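Local coordinates for protein putative pyrroline carboxylate reductase (Streptococcus pyogenes, PDB 2AHR) that probably catalyses the NAD(P)H-dependent reduction of 1-pyrroline-5-carboxylate to L-proline, the last step of proline biosynthesis, and binds NADP in a Rossmann-fold domain, at residues H54-I68 with V76-A90. Numbering follows the deposited sequence.
Sequences HQDLIDQVDLVILGI and VLKPLHFKQPIISMA. With NAP (NADP nicotinamide-adenine-dinucleotide phosphate), chain S.
V64 and L66 pair with I86 and S88 in parallel as neighbouring strands of the Rossmann fold, joined by a beta-alpha-beta crossover through helix 73-77. Three backbone bonds bind the strands, V64 N to P85 O, I87 N to V64 O and L66 N to I87 O. Beneath the crossover the packing is dense: L66 sets CD1 against I86 CG2 (3.7 Å) and CD2 against L77 CD2 (3.7 Å), so its two branches wedge between strand and helix. On the other face of the sheet, with I65 and I87, I87 CD1 touches both L63 CD2 and I65 CG1. On the same side as L66, I58 from helix 54-58 lays its CD1 over one face of the F82 ring, 3.8 Å from the centroid, a CH-pi contact.

Next to it Q84 turns inward. With CG between the backbone N and the carbonyl carbon (chi1 61°) and a further bend at chi2, its NE2 is held by two backbone carbonyls: I58 O, 2.9 Å away and met on a lone pair, and V61 O, met from above its carbonyl plane. Its OE1 accepts from K83 N, so both ends of the amide are tied.

On the solvent side polar contacts replace close packing. The Q55 amide still grips the backbone of H81 twice, OE1 taking H81 N and NE2 giving to H81 O, while NE2 also donates to D59 OD1; but between the exposed D59 and K83 the salt bridge, K83 NZ to D59 OD1, is long, at 3.6 Å. One residue before Q55, H54 reaches the cofactor instead. V76 CG1 packs against CD2 of the H54 imidazole, whose ND1 is bonded to S32 OG, and H54 NE2 donates to adenine N1A of NADP at 3.0 Å.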
ATOM      1  N   HIS E  54      52.548  -7.135  -7.036  1.00 60.15           N
ATOM      2  CA  HIS E  54      51.892  -8.309  -6.442  1.00 59.72           C
ATOM      3  C   HIS E  54      52.759  -9.548  -6.605  1.00 59.48           C
ATOM      4  O   HIS E  54      52.832 -10.375  -5.703  1.00 59.39           O
ATOM      5  CB  HIS E  54      50.492  -8.573  -7.022  1.00 59.38           C
ATOM      6  CG  HIS E  54      49.525  -7.449  -6.829  1.00 59.07           C
ATOM      7  ND1 HIS E  54      49.580  -6.591  -5.753  1.00 58.55           N
ATOM      8  CD2 HIS E  54      48.460  -7.057  -7.568  1.00 59.27           C
ATOM      9  CE1 HIS E  54      48.606  -5.705  -5.848  1.00 58.44           C
ATOM     10  NE2 HIS E  54      47.912  -5.965  -6.941  1.00 59.11           N
ATOM     11  N   GLN E  55      53.415  -9.676  -7.755  1.00 59.70           N
ATOM     12  CA  GLN E  55      54.322 -10.803  -7.975  1.00 59.64           C
ATOM     13  C   GLN E  55      55.510 -10.725  -7.022  1.00 59.75           C
ATOM     14  O   GLN E  55      55.931 -11.743  -6.470  1.00 59.74           O
ATOM     15  CB  GLN E  55      54.773 -10.891  -9.438  1.00 59.52           C
ATOM     16  CG  GLN E  55      55.321 -12.268  -9.848  1.00 58.83           C
ATOM     17  CD  GLN E  55      54.327 -13.414  -9.654  1.00 57.74           C
ATOM     18  OE1 GLN E  55      53.255 -13.443 -10.262  1.00 59.19           O
ATOM     19  NE2 GLN E  55      54.697 -14.377  -8.821  1.00 57.21           N
ATOM     20  N   ASP E  56      56.020  -9.508  -6.815  1.00 60.17           N
ATOM     21  CA  ASP E  56      57.096  -9.243  -5.853  1.00 60.55           C
ATOM     22  C   ASP E  56      56.671  -9.699  -4.448  1.00 60.29           C
ATOM     23  O   ASP E  56      57.450 -10.337  -3.729  1.00 60.41           O
ATOM     24  CB  ASP E  56      57.481  -7.753  -5.873  1.00 60.80           C
ATOM     25  CG  ASP E  56      58.618  -7.410  -4.901  1.00 62.60           C
ATOM     26  OD1 ASP E  56      58.434  -6.493  -4.062  1.00 63.35           O
ATOM     27  OD2 ASP E  56      59.699  -8.045  -4.980  1.00 64.23           O
ATOM     28  N   LEU E  57      55.427  -9.380  -4.078  1.00 59.72           N
ATOM     29  CA  LEU E  57      54.787  -9.908  -2.865  1.00 59.26           C
ATOM     30  C   LEU E  57      54.779 -11.453  -2.859  1.00 58.74           C
ATOM     31  O   LEU E  57      55.296 -12.083  -1.924  1.00 58.22           O
ATOM     32  CB  LEU E  57      53.360  -9.338  -2.761  1.00 59.49           C
ATOM     33  CG  LEU E  57      52.292  -9.645  -1.696  1.00 60.26           C
ATOM     34  CD1 LEU E  57      51.975 -11.146  -1.553  1.00 60.33           C
ATOM     35  CD2 LEU E  57      52.633  -9.019  -0.361  1.00 60.63           C
ATOM     36  N   ILE E  58      54.221 -12.048  -3.916  1.00 58.21           N
ATOM     37  CA  ILE E  58      54.048 -13.508  -4.011  1.00 58.33           C
ATOM     38  C   ILE E  58      55.353 -14.313  -3.843  1.00 58.49           C
ATOM     39  O   ILE E  58      55.351 -15.385  -3.229  1.00 58.27           O
ATOM     40  CB  ILE E  58      53.315 -13.930  -5.326  1.00 58.14           C
ATOM     41  CG1 ILE E  58      51.904 -13.326  -5.387  1.00 58.26           C
ATOM     42  CG2 ILE E  58      53.212 -15.444  -5.426  1.00 58.05           C
ATOM     43  CD1 ILE E  58      51.306 -13.258  -6.799  1.00 57.55           C
ATOM     44  N   ASP E  59      56.457 -13.780  -4.371  1.00 58.73           N
ATOM     45  CA  ASP E  59      57.737 -14.501  -4.414  1.00 58.95           C
ATOM     46  C   ASP E  59      58.469 -14.680  -3.063  1.00 58.71           C
ATOM     47  O   ASP E  59      59.382 -15.507  -2.954  1.00 58.70           O
ATOM     48  CB  ASP E  59      58.668 -13.865  -5.463  1.00 59.28           C
ATOM     49  CG  ASP E  59      58.094 -13.925  -6.889  1.00 60.25           C
ATOM     50  OD1 ASP E  59      57.293 -14.841  -7.209  1.00 60.04           O
ATOM     51  OD2 ASP E  59      58.451 -13.043  -7.699  1.00 61.22           O
ATOM     52  N   GLN E  60      58.065 -13.930  -2.038  1.00 58.24           N
ATOM     53  CA  GLN E  60      58.736 -13.974  -0.725  1.00 57.50           C
ATOM     54  C   GLN E  60      57.880 -14.496   0.450  1.00 56.86           C
ATOM     55  O   GLN E  60      58.382 -14.689   1.560  1.00 56.86           O
ATOM     56  CB  GLN E  60      59.302 -12.586  -0.386  1.00 58.06           C
ATOM     57  CG  GLN E  60      58.331 -11.421  -0.626  1.00 58.34           C
ATOM     58  CD  GLN E  60      58.928 -10.063  -0.292  1.00 59.63           C
ATOM     59  OE1 GLN E  60      58.818  -9.118  -1.075  1.00 59.57           O
ATOM     60  NE2 GLN E  60      59.555  -9.958   0.878  1.00 59.78           N
ATOM     61  N   VAL E  61      56.600 -14.749   0.190  1.00 55.77           N
ATOM     62  CA  VAL E  61      55.608 -14.987   1.239  1.00 54.51           C
ATOM     63  C   VAL E  61      55.208 -16.471   1.398  1.00 53.74           C
ATOM     64  O   VAL E  61      55.286 -17.234   0.440  1.00 53.99           O
ATOM     65  CB  VAL E  61      54.407 -14.059   0.944  1.00 54.70           C
ATOM     66  CG1 VAL E  61      53.084 -14.768   1.012  1.00 54.47           C
ATOM     67  CG2 VAL E  61      54.478 -12.808   1.788  1.00 53.31           C
ATOM     68  N   ASP E  62      54.803 -16.879   2.603  1.00 52.63           N
ATOM     69  CA  ASP E  62      54.364 -18.276   2.865  1.00 51.98           C
ATOM     70  C   ASP E  62      52.858 -18.491   2.737  1.00 50.84           C
ATOM     71  O   ASP E  62      52.385 -19.631   2.691  1.00 50.62           O
ATOM     72  CB  ASP E  62      54.773 -18.735   4.265  1.00 52.11           C
ATOM     73  CG  ASP E  62      56.237 -18.516   4.545  1.00 54.16           C
ATOM     74  OD1 ASP E  62      57.056 -19.380   4.152  1.00 56.92           O
ATOM     75  OD2 ASP E  62      56.562 -17.481   5.164  1.00 55.23           O
ATOM     76  N   LEU E  63      52.120 -17.387   2.712  1.00 49.89           N
ATOM     77  CA  LEU E  63      50.667 -17.388   2.721  1.00 48.94           C
ATOM     78  C   LEU E  63      50.211 -16.037   2.210  1.00 48.12           C
ATOM     79  O   LEU E  63      50.739 -15.008   2.624  1.00 48.52           O
ATOM     80  CB  LEU E  63      50.164 -17.616   4.145  1.00 49.13           C
ATOM     81  CG  LEU E  63      48.661 -17.753   4.413  1.00 49.84           C
ATOM     82  CD1 LEU E  63      48.120 -19.106   3.971  1.00 50.43           C
ATOM     83  CD2 LEU E  63      48.392 -17.550   5.891  1.00 49.12           C
ATOM     84  N   VAL E  64      49.249 -16.044   1.294  1.00 46.95           N
ATOM     85  CA  VAL E  64      48.653 -14.811   0.773  1.00 46.04           C
ATOM     86  C   VAL E  64      47.237 -14.603   1.329  1.00 45.78           C
ATOM     87  O   VAL E  64      46.457 -15.556   1.475  1.00 45.01           O
ATOM     88  CB  VAL E  64      48.622 -14.827  -0.772  1.00 45.84           C
ATOM     89  CG1 VAL E  64      47.727 -13.722  -1.333  1.00 45.59           C
ATOM     90  CG2 VAL E  64      50.043 -14.717  -1.329  1.00 46.00           C
ATOM     91  N   ILE E  65      46.915 -13.349   1.630  1.00 45.00           N
ATOM     92  CA  ILE E  65      45.558 -12.971   1.980  1.00 44.24           C
ATOM     93  C   ILE E  65      45.064 -11.962   0.948  1.00 44.12           C
ATOM     94  O   ILE E  65      45.721 -10.954   0.680  1.00 43.73           O
ATOM     95  CB  ILE E  65      45.465 -12.429   3.441  1.00 44.18           C
ATOM     96  CG1 ILE E  65      45.750 -13.556   4.444  1.00 44.09           C
ATOM     97  CG2 ILE E  65      44.101 -11.814   3.722  1.00 43.68           C
ATOM     98  CD1 ILE E  65      45.924 -13.088   5.882  1.00 44.37           C
ATOM     99  N   LEU E  66      43.905 -12.251   0.362  1.00 43.87           N
ATOM    100  CA  LEU E  66      43.297 -11.364  -0.613  1.00 44.30           C
ATOM    101  C   LEU E  66      42.282 -10.387  -0.006  1.00 44.71           C
ATOM    102  O   LEU E  66      41.222 -10.794   0.481  1.00 44.93           O
ATOM    103  CB  LEU E  66      42.635 -12.182  -1.730  1.00 43.86           C
ATOM    104  CG  LEU E  66      43.555 -13.021  -2.621  1.00 44.55           C
ATOM    105  CD1 LEU E  66      42.721 -13.951  -3.521  1.00 43.62           C
ATOM    106  CD2 LEU E  66      44.456 -12.120  -3.459  1.00 45.45           C
ATOM    107  N   GLY E  67      42.594  -9.097  -0.090  1.00 45.17           N
ATOM    108  CA  GLY E  67      41.694  -8.043   0.377  1.00 45.65           C
ATOM    109  C   GLY E  67      40.995  -7.213  -0.697  1.00 46.17           C
ATOM    110  O   GLY E  67      40.329  -6.216  -0.386  1.00 45.33           O
ATOM    111  N   ILE E  68      41.133  -7.629  -1.959  1.00 46.77           N
ATOM    112  CA  ILE E  68      40.475  -6.946  -3.087  1.00 47.48           C
ATOM    113  C   ILE E  68      38.984  -7.289  -3.136  1.00 47.96           C
ATOM    114  O   ILE E  68      38.560  -8.309  -2.566  1.00 47.47           O
ATOM    115  CB  ILE E  68      41.137  -7.312  -4.446  1.00 48.17           C
ATOM    116  CG1 ILE E  68      41.324  -8.838  -4.577  1.00 47.84           C
ATOM    117  CG2 ILE E  68      42.479  -6.570  -4.610  1.00 47.60           C
ATOM    118  CD1 ILE E  68      41.507  -9.322  -6.016  1.00 50.30           C
ATOM    119  N   VAL E  76      42.631  -9.095 -11.604  1.00 57.07           N
ATOM    120  CA  VAL E  76      43.836  -8.948 -10.786  1.00 56.73           C
ATOM    121  C   VAL E  76      44.603 -10.257 -10.588  1.00 56.56           C
ATOM    122  O   VAL E  76      45.826 -10.230 -10.498  1.00 56.78           O
ATOM    123  CB  VAL E  76      43.538  -8.248  -9.400  1.00 56.91           C
ATOM    124  CG1 VAL E  76      44.808  -8.095  -8.551  1.00 56.34           C
ATOM    125  CG2 VAL E  76      42.871  -6.871  -9.601  1.00 56.56           C
ATOM    126  N   LEU E  77      43.904 -11.392 -10.527  1.00 56.54           N
ATOM    127  CA  LEU E  77      44.550 -12.663 -10.138  1.00 56.76           C
ATOM    128  C   LEU E  77      45.133 -13.510 -11.276  1.00 57.24           C
ATOM    129  O   LEU E  77      46.166 -14.170 -11.099  1.00 56.89           O
ATOM    130  CB  LEU E  77      43.612 -13.532  -9.289  1.00 56.63           C
ATOM    131  CG  LEU E  77      42.998 -12.903  -8.032  1.00 56.11           C
ATOM    132  CD1 LEU E  77      42.112 -13.909  -7.340  1.00 55.29           C
ATOM    133  CD2 LEU E  77      44.068 -12.364  -7.089  1.00 55.84           C
ATOM    134  N   LYS E  78      44.462 -13.505 -12.426  1.00 57.67           N
ATOM    135  CA  LYS E  78      44.845 -14.371 -13.539  1.00 58.38           C
ATOM    136  C   LYS E  78      46.301 -14.156 -14.019  1.00 58.68           C
ATOM    137  O   LYS E  78      47.042 -15.140 -14.150  1.00 59.11           O
ATOM    138  CB  LYS E  78      43.825 -14.303 -14.687  1.00 58.39           C
ATOM    139  CG  LYS E  78      42.527 -15.036 -14.391  1.00 59.33           C
ATOM    140  CD  LYS E  78      41.840 -15.562 -15.647  1.00 60.86           C
ATOM    141  CE  LYS E  78      40.598 -16.367 -15.261  1.00 62.91           C
ATOM    142  NZ  LYS E  78      39.870 -17.015 -16.402  1.00 62.64           N
ATOM    143  N   PRO E  79      46.720 -12.888 -14.269  1.00 58.75           N
ATOM    144  CA  PRO E  79      48.129 -12.640 -14.663  1.00 58.78           C
ATOM    145  C   PRO E  79      49.219 -13.027 -13.650  1.00 58.76           C
ATOM    146  O   PRO E  79      50.397 -13.004 -13.990  1.00 59.16           O
ATOM    147  CB  PRO E  79      48.170 -11.123 -14.922  1.00 58.69           C
ATOM    148  CG  PRO E  79      46.996 -10.570 -14.215  1.00 59.22           C
ATOM    149  CD  PRO E  79      45.938 -11.637 -14.264  1.00 58.76           C
ATOM    150  N   LEU E  80      48.843 -13.382 -12.427  1.00 58.46           N
ATOM    151  CA  LEU E  80      49.821 -13.639 -11.363  1.00 58.16           C
ATOM    152  C   LEU E  80      50.161 -15.131 -11.255  1.00 57.59           C
ATOM    153  O   LEU E  80      49.387 -15.972 -11.700  1.00 57.88           O
ATOM    154  CB  LEU E  80      49.277 -13.107 -10.027  1.00 58.22           C
ATOM    155  CG  LEU E  80      49.252 -11.600  -9.691  1.00 59.37           C
ATOM    156  CD1 LEU E  80      48.960 -10.659 -10.861  1.00 59.97           C
ATOM    157  CD2 LEU E  80      48.268 -11.328  -8.556  1.00 60.12           C
ATOM    158  N   HIS E  81      51.308 -15.469 -10.668  1.00 56.93           N
ATOM    159  CA  HIS E  81      51.645 -16.889 -10.479  1.00 56.52           C
ATOM    160  C   HIS E  81      51.805 -17.227  -8.998  1.00 55.40           C
ATOM    161  O   HIS E  81      52.813 -16.885  -8.384  1.00 55.50           O
ATOM    162  CB  HIS E  81      52.910 -17.304 -11.264  1.00 56.98           C
ATOM    163  CG  HIS E  81      53.007 -16.702 -12.636  1.00 59.36           C
ATOM    164  ND1 HIS E  81      52.473 -17.304 -13.757  1.00 61.64           N
ATOM    165  CD2 HIS E  81      53.584 -15.552 -13.066  1.00 61.49           C
ATOM    166  CE1 HIS E  81      52.713 -16.550 -14.817  1.00 62.59           C
ATOM    167  NE2 HIS E  81      53.391 -15.484 -14.426  1.00 62.40           N
ATOM    168  N   PHE E  82      50.819 -17.918  -8.431  1.00 53.94           N
ATOM    169  CA  PHE E  82      50.803 -18.168  -6.985  1.00 52.72           C
ATOM    170  C   PHE E  82      51.572 -19.437  -6.610  1.00 52.48           C
ATOM    171  O   PHE E  82      51.663 -20.370  -7.403  1.00 52.73           O
ATOM    172  CB  PHE E  82      49.364 -18.142  -6.431  1.00 51.78           C
ATOM    173  CG  PHE E  82      48.771 -16.753  -6.366  1.00 50.18           C
ATOM    174  CD1 PHE E  82      48.039 -16.238  -7.437  1.00 48.99           C
ATOM    175  CD2 PHE E  82      48.965 -15.943  -5.238  1.00 49.15           C
ATOM    176  CE1 PHE E  82      47.499 -14.943  -7.389  1.00 47.85           C
ATOM    177  CE2 PHE E  82      48.428 -14.649  -5.180  1.00 47.04           C
ATOM    178  CZ  PHE E  82      47.700 -14.150  -6.264  1.00 47.71           C
ATOM    179  N   LYS E  83      52.131 -19.451  -5.400  1.00 51.95           N
ATOM    180  CA  LYS E  83      53.140 -20.427  -5.002  1.00 51.69           C
ATOM    181  C   LYS E  83      52.929 -20.927  -3.568  1.00 51.32           C
ATOM    182  O   LYS E  83      53.729 -21.718  -3.039  1.00 51.27           O
ATOM    183  CB  LYS E  83      54.524 -19.776  -5.111  1.00 52.31           C
ATOM    184  CG  LYS E  83      54.868 -19.226  -6.508  1.00 53.88           C
ATOM    185  CD  LYS E  83      55.821 -18.023  -6.416  1.00 56.83           C
ATOM    186  CE  LYS E  83      56.754 -17.917  -7.641  1.00 58.71           C
ATOM    187  NZ  LYS E  83      56.058 -17.730  -8.968  1.00 58.73           N
ATOM    188  N   GLN E  84      51.851 -20.456  -2.940  1.00 50.30           N
ATOM    189  CA  GLN E  84      51.553 -20.752  -1.536  1.00 49.04           C
ATOM    190  C   GLN E  84      50.045 -20.798  -1.321  1.00 47.90           C
ATOM    191  O   GLN E  84      49.295 -20.372  -2.204  1.00 47.87           O
ATOM    192  CB  GLN E  84      52.149 -19.676  -0.635  1.00 49.05           C
ATOM    193  CG  GLN E  84      51.607 -18.294  -0.910  1.00 49.13           C
ATOM    194  CD  GLN E  84      52.217 -17.687  -2.147  1.00 50.00           C
ATOM    195  OE1 GLN E  84      51.567 -17.591  -3.192  1.00 50.33           O
ATOM    196  NE2 GLN E  84      53.480 -17.279  -2.043  1.00 50.12           N
ATOM    197  N   PRO E  85      49.593 -21.292  -0.141  1.00 46.79           N
ATOM    198  CA  PRO E  85      48.154 -21.256   0.144  1.00 45.82           C
ATOM    199  C   PRO E  85      47.617 -19.815   0.133  1.00 44.94           C
ATOM    200  O   PRO E  85      48.353 -18.869   0.421  1.00 44.41           O
ATOM    201  CB  PRO E  85      48.059 -21.866   1.551  1.00 46.08           C
ATOM    202  CG  PRO E  85      49.299 -22.696   1.689  1.00 46.17           C
ATOM    203  CD  PRO E  85      50.351 -21.902   0.971  1.00 46.27           C
ATOM    204  N   ILE E  86      46.351 -19.655  -0.238  1.00 43.77           N
ATOM    205  CA  ILE E  86      45.734 -18.339  -0.327  1.00 42.50           C
ATOM    206  C   ILE E  86      44.443 -18.310   0.491  1.00 41.89           C
ATOM    207  O   ILE E  86      43.671 -19.277   0.490  1.00 41.22           O
ATOM    208  CB  ILE E  86      45.432 -17.964  -1.803  1.00 42.66           C
ATOM    209  CG1 ILE E  86      46.714 -17.977  -2.643  1.00 43.17           C
ATOM    210  CG2 ILE E  86      44.755 -16.602  -1.918  1.00 41.42           C
ATOM    211  CD1 ILE E  86      46.454 -18.243  -4.127  1.00 43.36           C
ATOM    212  N   ILE E  87      44.226 -17.190   1.188  1.00 41.22           N
ATOM    213  CA  ILE E  87      42.978 -16.920   1.891  1.00 39.76           C
ATOM    214  C   ILE E  87      42.236 -15.798   1.186  1.00 39.01           C
ATOM    215  O   ILE E  87      42.770 -14.693   1.016  1.00 38.55           O
ATOM    216  CB  ILE E  87      43.217 -16.510   3.369  1.00 40.30           C
ATOM    217  CG1 ILE E  87      44.007 -17.589   4.130  1.00 40.38           C
ATOM    218  CG2 ILE E  87      41.885 -16.196   4.078  1.00 38.61           C
ATOM    219  CD1 ILE E  87      44.714 -17.055   5.394  1.00 41.62           C
ATOM    220  N   SER E  88      41.002 -16.089   0.784  1.00 37.75           N
ATOM    221  CA  SER E  88      40.096 -15.075   0.249  1.00 37.26           C
ATOM    222  C   SER E  88      39.109 -14.630   1.311  1.00 37.06           C
ATOM    223  O   SER E  88      38.519 -15.466   2.028  1.00 37.43           O
ATOM    224  CB  SER E  88      39.346 -15.611  -0.980  1.00 37.40           C
ATOM    225  OG  SER E  88      38.306 -14.734  -1.409  1.00 36.41           O
HETATM  226  N   MSE E  89      38.913 -13.320   1.415  1.00 37.21           N
HETATM  227  CA  MSE E  89      37.873 -12.783   2.322  1.00 37.78           C
HETATM  228  C   MSE E  89      36.604 -12.314   1.572  1.00 37.83           C
HETATM  229  O   MSE E  89      35.659 -11.794   2.176  1.00 37.67           O
HETATM  230  CB  MSE E  89      38.443 -11.696   3.242  1.00 37.21           C
HETATM  231  CG  MSE E  89      38.582 -10.294   2.643  1.00 38.36           C
HETATM  232 SE   MSE E  89      39.311  -9.048   3.790  1.00 39.78          SE
HETATM  233  CE  MSE E  89      40.813  -9.916   4.229  1.00 36.96           C
ATOM    234  N   ALA E  90      36.583 -12.543   0.259  1.00 37.80           N
ATOM    235  CA  ALA E  90      35.588 -11.963  -0.619  1.00 38.25           C
ATOM    236  C   ALA E  90      34.254 -12.686  -0.534  1.00 38.82           C
ATOM    237  O   ALA E  90      34.207 -13.914  -0.511  1.00 38.93           O
ATOM    238  CB  ALA E  90      36.085 -11.970  -2.051  1.00 38.42           C
TER
HETATM  239  PA  NAP S1504      37.251  -1.423  -0.225  1.00 71.82           P
HETATM  240  O1A NAP S1504      36.720  -0.727  -1.429  1.00 70.64           O
HETATM  241  O2A NAP S1504      37.164  -0.534   0.970  1.00 71.30           O
HETATM  242  O5B NAP S1504      38.765  -1.955  -0.431  1.00 71.91           O
HETATM  243  C5B NAP S1504      39.225  -2.485  -1.653  1.00 74.73           C
HETATM  244  C4B NAP S1504      40.678  -2.047  -1.826  1.00 76.90           C
HETATM  245  O4B NAP S1504      41.323  -2.756  -2.871  1.00 77.46           O
HETATM  246  C3B NAP S1504      40.774  -0.556  -2.145  1.00 77.49           C
HETATM  247  O3B NAP S1504      41.537   0.061  -1.131  1.00 77.05           O
HETATM  248  C2B NAP S1504      41.458  -0.472  -3.501  1.00 78.55           C
HETATM  249  O2B NAP S1504      42.482   0.506  -3.590  1.00 80.39           O
HETATM  250  C1B NAP S1504      42.123  -1.839  -3.603  1.00 78.30           C
HETATM  251  N9A NAP S1504      42.379  -2.213  -5.015  1.00 78.43           N
HETATM  252  C8A NAP S1504      41.680  -1.818  -6.134  1.00 78.32           C
HETATM  253  N7A NAP S1504      42.264  -2.376  -7.223  1.00 78.70           N
HETATM  254  C5A NAP S1504      43.329  -3.115  -6.821  1.00 78.29           C
HETATM  255  C6A NAP S1504      44.270  -3.870  -7.522  1.00 78.02           C
HETATM  256  N6A NAP S1504      44.550  -3.516  -8.775  1.00 78.66           N
HETATM  257  N1A NAP S1504      45.259  -4.523  -6.814  1.00 77.76           N
HETATM  258  C2A NAP S1504      45.334  -4.412  -5.436  1.00 77.27           C
HETATM  259  N3A NAP S1504      44.405  -3.652  -4.755  1.00 76.85           N
HETATM  260  C4A NAP S1504      43.416  -3.015  -5.434  1.00 77.94           C
HETATM  261  O3  NAP S1504      36.459  -2.823  -0.019  1.00 69.77           O
HETATM  262  PN  NAP S1504      36.294  -3.571   1.410  1.00 68.69           P
HETATM  263  O1N NAP S1504      35.017  -3.088   2.011  1.00 69.47           O
HETATM  264  O2N NAP S1504      37.543  -3.499   2.215  1.00 67.83           O
HETATM  265  O5D NAP S1504      36.070  -5.098   0.930  1.00 66.01           O
HETATM  266  C5D NAP S1504      37.151  -5.919   0.547  1.00 62.62           C
HETATM  267  C4D NAP S1504      36.742  -7.389   0.622  1.00 60.42           C
HETATM  268  O4D NAP S1504      36.292  -7.738   1.918  1.00 58.44           O
HETATM  269  C3D NAP S1504      35.604  -7.702  -0.343  1.00 59.85           C
HETATM  270  O3D NAP S1504      35.971  -8.850  -1.070  1.00 60.11           O
HETATM  271  C2D NAP S1504      34.377  -7.976   0.517  1.00 58.23           C
HETATM  272  O2D NAP S1504      33.571  -8.987  -0.079  1.00 55.05           O
HETATM  273  C1D NAP S1504      35.011  -8.365   1.869  1.00 57.31           C
HETATM  274  N1N NAP S1504      34.262  -7.983   3.096  1.00 55.30           N
HETATM  275  C2N NAP S1504      34.032  -6.660   3.416  1.00 53.27           C
HETATM  276  C3N NAP S1504      33.353  -6.328   4.593  1.00 51.06           C
HETATM  277  C7N NAP S1504      33.199  -4.899   5.026  1.00 49.66           C
HETATM  278  O7N NAP S1504      32.562  -4.676   6.264  1.00 49.98           O
HETATM  279  N7N NAP S1504      33.659  -3.897   4.265  1.00 47.53           N
HETATM  280  C4N NAP S1504      32.911  -7.345   5.447  1.00 51.37           C
HETATM  281  C5N NAP S1504      33.153  -8.674   5.129  1.00 50.58           C
HETATM  282  C6N NAP S1504      33.834  -8.975   3.948  1.00 54.38           C
HETATM  283  P2B NAP S1504      42.219   2.096  -3.732  1.00 81.61           P
HETATM  284  O1X NAP S1504      43.553   2.759  -4.031  1.00 81.45           O
HETATM  285  O2X NAP S1504      41.273   2.349  -4.884  1.00 81.93           O
HETATM  286  O3X NAP S1504      41.635   2.657  -2.446  1.00 80.71           O